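PDB 4P0F: serine protease inhibitor 4, isoform B from Drosophila melanogaster, which probably inhibits serine and cysteine endopeptidases, as other serpins do, and is captured here in its cleaved form. Local coordinates for residues K172-W175 with Q176-A180; R251-L255 with S256-Q260; L50-N54 with E55-Q59. All blocks are in the same frame, centred on the assembly; numbering follows the deposited sequence.

Contact 1: residues K172-W175 with Q176-A180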
ATOM      1  N   LYS A 172       4.583  12.812   1.870  1.00 19.15           N
ATOM      2  CA  LYS A 172       4.051  14.094   2.314  1.00 22.23           C
ATOM      3  C   LYS A 172       4.116  15.064   1.151  1.00 25.71           C
ATOM      4  O   LYS A 172       5.196  15.424   0.689  1.00 24.28           O
ATOM      5  CB  LYS A 172       4.816  14.636   3.517  1.00 27.47           C
ATOM      6  CG  LYS A 172       4.360  16.041   3.934  1.00 35.37           C
ATOM      7  CD  LYS A 172       3.790  16.060   5.337  1.00 57.28           C
ATOM      8  CE  LYS A 172       3.537  17.484   5.809  1.00 70.01           C
ATOM      9  NZ  LYS A 172       3.091  17.525   7.227  1.00 82.34           N
ATOM     10  N   GLY A 173       2.949  15.475   0.671  1.00 21.77           N
ATOM     11  CA  GLY A 173       2.869  16.345  -0.480  1.00 23.09           C
ATOM     12  C   GLY A 173       2.009  17.554  -0.181  1.00 23.83           C
ATOM     13  O   GLY A 173       1.104  17.485   0.646  1.00 23.42           O
ATOM     14  N   THR A 174       2.322  18.657  -0.846  1.00 24.79           N
ATOM     15  CA  THR A 174       1.516  19.866  -0.792  1.00 26.17           C
ATOM     16  C   THR A 174       0.710  19.979  -2.077  1.00 28.64           C
ATOM     17  O   THR A 174       1.241  19.730  -3.152  1.00 26.73           O
ATOM     18  CB  THR A 174       2.413  21.108  -0.608  1.00 27.97           C
ATOM     19  OG1 THR A 174       3.202  20.936   0.577  1.00 30.54           O
ATOM     20  CG2 THR A 174       1.582  22.376  -0.504  1.00 31.64           C
ATOM     21  N   TRP A 175      -0.566  20.348  -1.986  1.00 20.94           N
ATOM     22  CA  TRP A 175      -1.359  20.484  -3.203  1.00 20.31           C
ATOM     23  C   TRP A 175      -0.749  21.544  -4.114  1.00 21.96           C
ATOM     24  O   TRP A 175      -0.248  22.575  -3.646  1.00 23.13           O
ATOM     25  CB  TRP A 175      -2.803  20.882  -2.921  1.00 19.00           C
ATOM     26  CG  TRP A 175      -3.621  19.963  -2.087  1.00 17.63           C
ATOM     27  CD1 TRP A 175      -4.228  20.272  -0.914  1.00 17.27           C
ATOM     28  CD2 TRP A 175      -3.956  18.601  -2.366  1.00 16.75           C
ATOM     29  NE1 TRP A 175      -4.925  19.192  -0.441  1.00 18.28           N
ATOM     30  CE2 TRP A 175      -4.769  18.151  -1.312  1.00 15.95           C
ATOM     31  CE3 TRP A 175      -3.649  17.717  -3.405  1.00 17.07           C
ATOM     32  CZ2 TRP A 175      -5.273  16.865  -1.258  1.00 18.79           C
ATOM     33  CZ3 TRP A 175      -4.149  16.440  -3.347  1.00 18.09           C
ATOM     34  CH2 TRP A 175      -4.956  16.024  -2.287  1.00 18.17           C
ATOM     35  N   GLN A 176      -0.819  21.304  -5.418  1.00 22.29           N
ATOM     36  CA  GLN A 176      -0.477  22.334  -6.386  1.00 24.06           C
ATOM     37  C   GLN A 176      -1.432  23.499  -6.162  1.00 23.81           C
ATOM     38  O   GLN A 176      -1.028  24.660  -6.178  1.00 25.39           O
ATOM     39  CB  GLN A 176      -0.581  21.799  -7.818  1.00 24.55           C
ATOM     40  CG  GLN A 176      -0.221  22.828  -8.887  1.00 33.71           C
ATOM     41  CD  GLN A 176       1.262  23.164  -8.909  1.00 57.96           C
ATOM     42  OE1 GLN A 176       2.112  22.281  -8.800  1.00 68.25           O
ATOM     43  NE2 GLN A 176       1.579  24.448  -9.054  1.00 66.33           N
ATOM     44  N   HIS A 177      -2.698  23.160  -5.940  1.00 23.43           N
ATOM     45  CA  HIS A 177      -3.726  24.143  -5.594  1.00 23.77           C
ATOM     46  C   HIS A 177      -4.319  23.822  -4.231  1.00 20.31           C
ATOM     47  O   HIS A 177      -5.176  22.952  -4.108  1.00 20.32           O
ATOM     48  CB  HIS A 177      -4.829  24.167  -6.650  1.00 28.03           C
ATOM     49  CG  HIS A 177      -4.318  24.347  -8.042  1.00 38.19           C
ATOM     50  ND1 HIS A 177      -3.623  25.469  -8.439  1.00 45.31           N
ATOM     51  CD2 HIS A 177      -4.396  23.548  -9.131  1.00 45.75           C
ATOM     52  CE1 HIS A 177      -3.297  25.354  -9.712  1.00 38.27           C
ATOM     53  NE2 HIS A 177      -3.754  24.197 -10.157  1.00 41.86           N
ATOM     54  N   GLN A 178      -3.857  24.533  -3.211  1.00 21.14           N
ATOM     55  CA  GLN A 178      -4.332  24.296  -1.858  1.00 20.03           C
ATOM     56  C   GLN A 178      -5.732  24.851  -1.648  1.00 20.49           C
ATOM     57  O   GLN A 178      -6.160  25.792  -2.331  1.00 21.76           O
ATOM     58  CB  GLN A 178      -3.379  24.913  -0.838  1.00 22.58           C
ATOM     59  CG  GLN A 178      -1.983  24.312  -0.830  1.00 23.37           C
ATOM     60  CD  GLN A 178      -1.084  24.977   0.186  1.00 28.11           C
ATOM     61  OE1 GLN A 178      -1.452  25.120   1.350  1.00 25.83           O
ATOM     62  NE2 GLN A 178       0.095  25.404  -0.251  1.00 29.47           N
ATOM     63  N   PHE A 179      -6.431  24.245  -0.697  1.00 18.47           N
ATOM     64  CA  PHE A 179      -7.714  24.726  -0.228  1.00 18.29           C
ATOM     65  C   PHE A 179      -7.460  25.827   0.775  1.00 19.60           C
ATOM     66  O   PHE A 179      -6.442  25.820   1.470  1.00 22.64           O
ATOM     67  CB  PHE A 179      -8.525  23.612   0.441  1.00 17.17           C
ATOM     68  CG  PHE A 179      -8.811  22.422  -0.445  1.00 16.15           C
ATOM     69  CD1 PHE A 179      -7.857  21.431  -0.643  1.00 16.60           C
ATOM     70  CD2 PHE A 179     -10.050  22.270  -1.035  1.00 17.37           C
ATOM     71  CE1 PHE A 179      -8.134  20.340  -1.437  1.00 16.95           C
ATOM     72  CE2 PHE A 179     -10.324  21.175  -1.840  1.00 20.12           C
ATOM     73  CZ  PHE A 179      -9.373  20.211  -2.033  1.00 21.13           C
ATOM     74  N   ALA A 180      -8.394  26.763   0.845  1.00 20.09           N
ATOM     75  CA  ALA A 180      -8.369  27.802   1.856  1.00 21.74           C
ATOM     76  C   ALA A 180      -9.051  27.286   3.113  1.00 22.24           C
ATOM     77  O   ALA A 180     -10.226  26.947   3.082  1.00 23.46           O
ATOM     78  CB  ALA A 180      -9.058  29.048   1.348  1.00 27.45           C
TER
HETATM   79  O   HOH W   1       0.607  25.108  -3.249  1.00 28.47           O
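Trp175 and Phe179, four residues apart round a turn, meet as an offset edge-to-face pair. The phenyl edge is directed toward the indole five-membered ring, with centroids 5.2 Å apart and planes at 74°. Phe179 CE1 makes the nearest approach, 3.6 Å from Trp175 NE1, and that nitrogen lies in the plane of the phenyl ring, at its edge. Both rings stand with CG anti to the carbonyl carbon (chi1 -60° for Trp175), and the bend of the chain between them brings the two together. Beside them, Gln178 runs straight beyond CG back over Thr174, and its NE2 comes 3.4 Å from the Thr174 CG2 methyl. A water links this amide to the turn: it donates to Trp175 O at 2.7 Å and accepts from Gln178 NE2 at 3.1 Å, so a long polar side chain reaches the backbone of the turn through solvent. Within the turn, Gln176 CG sits over one face of the His177 imidazole, 4.0 Å above its plane. Tryptophan suits its place because it combines a broad apolar surface with one N-H, which is spent on Asn325 O. With an alanine at Trp175, the Phe179 edge would probably lose its aromatic partner and Asn325 O the indole donor. The stretch continues strand 161-174 into the loop before strand 185-189. Here the indole nearly parallels the ring of Tyr225 and touches Leu223 of strand 218-224, while Phe179 rests on Met202 and Leu204 of strand 197-213. Gly173 pairs with Thr329 of strand 328-341, the reactive loop inserted after cleavage, and Trp175 pairs with Glu327 just before it, which places the contact at the serpin breach.

Contact 2: residues R251-L255 with S256-Q260; sequences RLTTL and SQITQ
This is a helix N-cap, formed where the loop after helix 243-249 turns into the short helix 255-260. Thr254 holds the cap position: its OG1 accepts from Gln257 N at 3.0 Å, with an N-H...O angle of 154°. The hydroxyl sits between the backbone N and the carbonyl carbon (chi1 67°), a rotamer that places it in line to accept from the N-H of Gln257 in the first turn. The main chain then takes over, Ile258 N bonding to Thr254 O and Thr259 N to Leu255 O at 2.9 Å. Thr253 CG2 lies 3.9 Å from Ile258 CD1; these are the residue before the cap and the fourth after it, the positions of a hydrophobic staple, here made with a threonine methyl. Threonine serves well there, since its other branch, OG1, shares a water with Gln257 OE1. The buried Leu255 side chain points away from the helix turn and touches Asp369, and Ile258 packs on Leu250. Farther along, Gln260 NE2 donates to Ser256 OG at 2.8 Å, slightly tilted from the amide plane. The chemistry is neutral throughout: the capping hydroxyl and backbone bonds set the helix start, and waters link the threonine hydroxyls to the Gln257 amide.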
ATOM      1  N   ARG A 251     -12.829  -3.752 -11.730  1.00 23.12           N
ATOM      2  CA  ARG A 251     -12.178  -4.961 -12.208  1.00 27.75           C
ATOM      3  C   ARG A 251     -12.268  -5.098 -13.723  1.00 26.63           C
ATOM      4  O   ARG A 251     -11.482  -5.824 -14.330  1.00 25.69           O
ATOM      5  CB  ARG A 251     -12.813  -6.200 -11.570  1.00 44.62           C
ATOM      6  CG  ARG A 251     -12.907  -6.165 -10.054  1.00 63.61           C
ATOM      7  CD  ARG A 251     -13.786  -7.300  -9.559  1.00 73.09           C
ATOM      8  NE  ARG A 251     -13.537  -7.623  -8.159  1.00 84.34           N
ATOM      9  CZ  ARG A 251     -14.070  -8.663  -7.527  1.00 90.30           C
ATOM     10  NH1 ARG A 251     -14.885  -9.490  -8.170  1.00 88.38           N
ATOM     11  NH2 ARG A 251     -13.785  -8.880  -6.250  1.00 88.83           N
ATOM     12  N   LEU A 252     -13.250  -4.418 -14.311  1.00 22.55           N
ATOM     13  CA  LEU A 252     -13.521  -4.504 -15.742  1.00 21.45           C
ATOM     14  C   LEU A 252     -12.667  -3.534 -16.543  1.00 20.00           C
ATOM     15  O   LEU A 252     -12.662  -3.589 -17.771  1.00 21.12           O
ATOM     16  CB  LEU A 252     -14.999  -4.219 -16.034  1.00 24.74           C
ATOM     17  CG  LEU A 252     -16.050  -5.100 -15.358  1.00 25.62           C
ATOM     18  CD1 LEU A 252     -17.444  -4.542 -15.602  1.00 31.33           C
ATOM     19  CD2 LEU A 252     -15.969  -6.509 -15.853  1.00 30.02           C
ATOM     20  N   THR A 253     -11.947  -2.655 -15.861  1.00 18.95           N
ATOM     21  CA  THR A 253     -11.126  -1.669 -16.548  1.00 17.47           C
ATOM     22  C   THR A 253      -9.735  -1.663 -15.915  1.00 19.22           C
ATOM     23  O   THR A 253      -9.379  -2.599 -15.193  1.00 19.20           O
ATOM     24  CB  THR A 253     -11.783  -0.271 -16.516  1.00 22.27           C
ATOM     25  OG1 THR A 253     -11.097   0.619 -17.409  1.00 24.05           O
ATOM     26  CG2 THR A 253     -11.805   0.297 -15.116  1.00 23.25           C
ATOM     27  N   THR A 254      -8.932  -0.656 -16.240  1.00 18.26           N
ATOM     28  CA  THR A 254      -7.606  -0.514 -15.641  1.00 16.72           C
ATOM     29  C   THR A 254      -7.386   0.906 -15.165  1.00 18.87           C
ATOM     30  O   THR A 254      -7.988   1.851 -15.670  1.00 17.58           O
ATOM     31  CB  THR A 254      -6.463  -0.856 -16.627  1.00 17.35           C
ATOM     32  OG1 THR A 254      -6.423   0.124 -17.674  1.00 21.97           O
ATOM     33  CG2 THR A 254      -6.630  -2.254 -17.215  1.00 19.25           C
ATOM     34  N   LEU A 255      -6.484   1.056 -14.208  1.00 16.47           N
ATOM     35  CA  LEU A 255      -6.126   2.381 -13.736  1.00 17.33           C
ATOM     36  C   LEU A 255      -5.621   3.255 -14.893  1.00 14.93           C
ATOM     37  O   LEU A 255      -5.934   4.444 -14.979  1.00 18.42           O
ATOM     38  CB  LEU A 255      -5.069   2.262 -12.645  1.00 17.74           C
ATOM     39  CG  LEU A 255      -4.593   3.548 -11.991  1.00 19.19           C
ATOM     40  CD1 LEU A 255      -5.755   4.282 -11.350  1.00 23.49           C
ATOM     41  CD2 LEU A 255      -3.516   3.210 -10.967  1.00 20.26           C
ATOM     42  N   SER A 256      -4.865   2.649 -15.795  1.00 15.82           N
ATOM     43  CA  SER A 256      -4.317   3.372 -16.944  1.00 16.83           C
ATOM     44  C   SER A 256      -5.434   3.894 -17.848  1.00 21.63           C
ATOM     45  O   SER A 256      -5.364   5.018 -18.358  1.00 20.43           O
ATOM     46  CB  SER A 256      -3.369   2.474 -17.730  1.00 22.79           C
ATOM     47  OG  SER A 256      -2.941   3.093 -18.931  1.00 32.12           O
ATOM     48  N   GLN A 257      -6.469   3.088 -18.047  1.00 18.26           N
ATOM     49  CA  GLN A 257      -7.578   3.530 -18.880  1.00 20.16           C
ATOM     50  C   GLN A 257      -8.346   4.661 -18.200  1.00 22.62           C
ATOM     51  O   GLN A 257      -8.757   5.619 -18.864  1.00 22.69           O
ATOM     52  CB  GLN A 257      -8.499   2.367 -19.211  1.00 17.59           C
ATOM     53  CG  GLN A 257      -7.938   1.504 -20.326  1.00 27.42           C
ATOM     54  CD  GLN A 257      -8.955   0.551 -20.892  1.00 39.74           C
ATOM     55  OE1 GLN A 257     -10.016   0.969 -21.360  1.00 30.91           O
ATOM     56  NE2 GLN A 257      -8.645  -0.738 -20.850  1.00 34.64           N
ATOM     57  N   ILE A 258      -8.527   4.563 -16.886  1.00 18.43           N
ATOM     58  CA  ILE A 258      -9.181   5.634 -16.126  1.00 18.17           C
ATOM     59  C   ILE A 258      -8.381   6.938 -16.217  1.00 19.00           C
ATOM     60  O   ILE A 258      -8.939   7.972 -16.580  1.00 19.96           O
ATOM     61  CB  ILE A 258      -9.396   5.226 -14.656  1.00 16.33           C
ATOM     62  CG1 ILE A 258     -10.441   4.116 -14.578  1.00 19.04           C
ATOM     63  CG2 ILE A 258      -9.857   6.419 -13.804  1.00 19.00           C
ATOM     64  CD1 ILE A 258     -10.548   3.451 -13.225  1.00 20.11           C
ATOM     65  N   THR A 259      -7.082   6.920 -15.936  1.00 18.48           N
ATOM     66  CA  THR A 259      -6.346   8.183 -15.947  1.00 21.19           C
ATOM     67  C   THR A 259      -6.167   8.734 -17.363  1.00 23.57           C
ATOM     68  O   THR A 259      -6.068   9.945 -17.551  1.00 22.60           O
ATOM     69  CB  THR A 259      -4.966   8.071 -15.285  1.00 18.10           C
ATOM     70  OG1 THR A 259      -4.141   7.177 -16.030  1.00 19.84           O
ATOM     71  CG2 THR A 259      -5.091   7.607 -13.848  1.00 20.75           C
ATOM     72  N   GLN A 260      -6.157   7.871 -18.373  1.00 19.89           N
ATOM     73  CA  GLN A 260      -6.041   8.371 -19.734  1.00 22.11           C
ATOM     74  C   GLN A 260      -7.340   9.058 -20.195  1.00 19.71           C
ATOM     75  O   GLN A 260      -7.334   9.797 -21.168  1.00 26.03           O
ATOM     76  CB  GLN A 260      -5.636   7.243 -20.676  1.00 27.55           C
ATOM     77  CG  GLN A 260      -4.145   6.959 -20.605  1.00 39.12           C
ATOM     78  CD  GLN A 260      -3.693   5.926 -21.609  1.00 54.04           C
ATOM     79  OE1 GLN A 260      -3.866   6.092 -22.817  1.00 70.74           O
ATOM     80  NE2 GLN A 260      -3.107   4.848 -21.113  1.00 40.96           N
TER
HETATM   81  O   HOH W   2     -12.108   0.134 -20.170  1.00 28.90           O
HETATM   82  O   HOH W   3      -5.291  -0.721 -20.178  1.00 31.33           O

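Contact 3: residues L50-N54 with E55-Q59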
ATOM      1  N   LEU A  50      12.686 -13.694  -3.608  1.00 15.14           N
ATOM      2  CA  LEU A  50      14.099 -13.881  -3.956  1.00 16.40           C
ATOM      3  C   LEU A  50      14.710 -15.085  -3.246  1.00 17.43           C
ATOM      4  O   LEU A  50      15.684 -15.668  -3.726  1.00 21.10           O
ATOM      5  CB  LEU A  50      14.926 -12.649  -3.605  1.00 20.15           C
ATOM      6  CG  LEU A  50      14.551 -11.319  -4.248  1.00 20.84           C
ATOM      7  CD1 LEU A  50      15.562 -10.276  -3.792  1.00 23.50           C
ATOM      8  CD2 LEU A  50      14.504 -11.430  -5.764  1.00 25.92           C
ATOM      9  N   GLY A  51      14.143 -15.437  -2.097  1.00 17.18           N
ATOM     10  CA  GLY A  51      14.628 -16.565  -1.323  1.00 18.40           C
ATOM     11  C   GLY A  51      13.800 -17.826  -1.489  1.00 18.68           C
ATOM     12  O   GLY A  51      14.074 -18.835  -0.838  1.00 19.92           O
ATOM     13  N   ALA A  52      12.792 -17.768  -2.354  1.00 16.50           N
ATOM     14  CA  ALA A  52      11.879 -18.882  -2.569  1.00 16.75           C
ATOM     15  C   ALA A  52      12.318 -19.766  -3.729  1.00 18.53           C
ATOM     16  O   ALA A  52      13.074 -19.342  -4.603  1.00 20.26           O
ATOM     17  CB  ALA A  52      10.460 -18.359  -2.810  1.00 18.73           C
ATOM     18  N   GLU A  53      11.836 -21.005  -3.718  1.00 16.25           N
ATOM     19  CA  GLU A  53      12.165 -21.982  -4.733  1.00 18.30           C
ATOM     20  C   GLU A  53      10.904 -22.684  -5.210  1.00 20.88           C
ATOM     21  O   GLU A  53       9.854 -22.585  -4.581  1.00 19.12           O
ATOM     22  CB  GLU A  53      13.157 -23.010  -4.189  1.00 21.13           C
ATOM     23  CG  GLU A  53      14.490 -22.434  -3.797  1.00 24.66           C
ATOM     24  CD  GLU A  53      15.505 -23.516  -3.495  1.00 28.81           C
ATOM     25  OE1 GLU A  53      16.010 -23.572  -2.361  1.00 32.26           O
ATOM     26  OE2 GLU A  53      15.792 -24.323  -4.398  1.00 40.47           O
ATOM     27  N   ASN A  54      11.018 -23.382  -6.334  1.00 19.98           N
ATOM     28  CA  ASN A  54       9.992 -24.326  -6.774  1.00 21.38           C
ATOM     29  C   ASN A  54       8.596 -23.701  -6.842  1.00 20.85           C
ATOM     30  O   ASN A  54       8.456 -22.561  -7.278  1.00 20.38           O
ATOM     31  CB  ASN A  54       9.992 -25.539  -5.845  1.00 20.32           C
ATOM     32  CG  ASN A  54      11.383 -26.138  -5.674  1.00 35.41           C
ATOM     33  OD1 ASN A  54      12.135 -26.264  -6.639  1.00 32.42           O
ATOM     34  ND2 ASN A  54      11.734 -26.493  -4.443  1.00 38.95           N
ATOM     35  N   GLU A  55       7.561 -24.427  -6.415  1.00 21.10           N
ATOM     36  CA  GLU A  55       6.181 -23.919  -6.554  1.00 20.29           C
ATOM     37  C   GLU A  55       5.902 -22.692  -5.690  1.00 16.74           C
ATOM     38  O   GLU A  55       5.071 -21.839  -6.047  1.00 19.83           O
ATOM     39  CB  GLU A  55       5.161 -25.017  -6.225  1.00 25.97           C
ATOM     40  CG  GLU A  55       3.728 -24.575  -6.503  1.00 26.86           C
ATOM     41  CD  GLU A  55       2.673 -25.581  -6.093  1.00 32.52           C
ATOM     42  OE1 GLU A  55       3.010 -26.752  -5.812  1.00 30.77           O
ATOM     43  OE2 GLU A  55       1.486 -25.179  -6.046  1.00 29.16           O
ATOM     44  N   THR A  56       6.585 -22.574  -4.557  1.00 16.43           N
ATOM     45  CA  THR A  56       6.437 -21.389  -3.730  1.00 16.43           C
ATOM     46  C   THR A  56       6.836 -20.154  -4.533  1.00 15.35           C
ATOM     47  O   THR A  56       6.113 -19.150  -4.552  1.00 16.77           O
ATOM     48  CB  THR A  56       7.289 -21.506  -2.438  1.00 14.45           C
ATOM     49  OG1 THR A  56       6.858 -22.650  -1.692  1.00 18.30           O
ATOM     50  CG2 THR A  56       7.151 -20.262  -1.570  1.00 18.15           C
ATOM     51  N   ALA A  57       7.978 -20.221  -5.207  1.00 16.86           N
ATOM     52  CA  ALA A  57       8.445 -19.095  -6.007  1.00 16.97           C
ATOM     53  C   ALA A  57       7.495 -18.822  -7.169  1.00 18.70           C
ATOM     54  O   ALA A  57       7.213 -17.672  -7.491  1.00 17.39           O
ATOM     55  CB  ALA A  57       9.837 -19.354  -6.531  1.00 21.61           C
ATOM     56  N   THR A  58       7.026 -19.878  -7.818  1.00 15.52           N
ATOM     57  CA  THR A  58       6.138 -19.694  -8.955  1.00 16.83           C
ATOM     58  C   THR A  58       4.828 -19.026  -8.529  1.00 16.54           C
ATOM     59  O   THR A  58       4.336 -18.132  -9.227  1.00 17.34           O
ATOM     60  CB  THR A  58       5.840 -21.025  -9.645  1.00 16.88           C
ATOM     61  OG1 THR A  58       7.076 -21.646 -10.041  1.00 21.58           O
ATOM     62  CG2 THR A  58       4.992 -20.817 -10.870  1.00 18.00           C
ATOM     63  N   GLN A  59       4.254 -19.469  -7.412  1.00 15.47           N
ATOM     64  CA  GLN A  59       3.030 -18.855  -6.893  1.00 18.14           C
ATOM     65  C   GLN A  59       3.237 -17.359  -6.650  1.00 14.72           C
ATOM     66  O   GLN A  59       2.397 -16.541  -7.034  1.00 16.52           O
ATOM     67  CB  GLN A  59       2.578 -19.526  -5.594  1.00 20.15           C
ATOM     68  CG  GLN A  59       1.855 -20.845  -5.774  1.00 23.94           C
ATOM     69  CD  GLN A  59       1.231 -21.351  -4.480  1.00 23.03           C
ATOM     70  OE1 GLN A  59       1.354 -20.719  -3.422  1.00 15.97           O
ATOM     71  NE2 GLN A  59       0.558 -22.490  -4.559  1.00 27.20           N
TER
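The flat groups through which Glu53 and Asn54 meet the next turn are their own peptide carbonyls, and the two are approached differently. Ala57 N donates to Glu53 O at 3.1 Å from well above the carbonyl plane, whereas Thr58 N reaches Asn54 O within the plane, also at 3.1 Å. Thr58 OG1 lies near Asn54 O as well, though its proton has another acceptor within reach. Asn54 has phi 53° and psi -139°, a backbone shape normally glycine's and locally strained here, with Asn54 CB pressed to 2.7 Å from Glu55 N. Alanine's single methyl suits the close approach of Ala52 CB to Ala57 CB, 3.9 Å; Ala52 also touches Phe301. A chi1 of -60° puts Thr56 OG1 beside the backbone N, bonded to Glu300 OE1, and turns CG2 anti to that N, 4.0 Å from Ala52 CB. Gln59 NE2 gives a weak bond to Glu55 OE2, but Gln59 OE1 accepts from Arg293 N, so the amide is held mainly from that end. The arrangement is a helix N-terminus: the carbonyls of Glu53 and Asn54 open the i to i+4 ladder of helix 54-64 after the short link from helix 38-49, in the helical part of the serpin fold.

How the contacts relate
The three contacts are separate turns of one serpin chain, and none touches another. Contact 3 comes first along the sequence, then contact 1, then contact 2. Contacts 1 and 3 lie on opposite sides of the chain's centre, their centres 43 Å apart and their nearest atoms about 26 Å apart. Contact 2 has its centre 25 Å from that of contact 1 and 30 Å from that of contact 3, with nearest atoms about 14 Å and about 18 Å away. Contacts 2 and 3 both start helices, whereas contact 1 ends a strand. Of the three, contact 1 is the one that borders the inserted reactive loop.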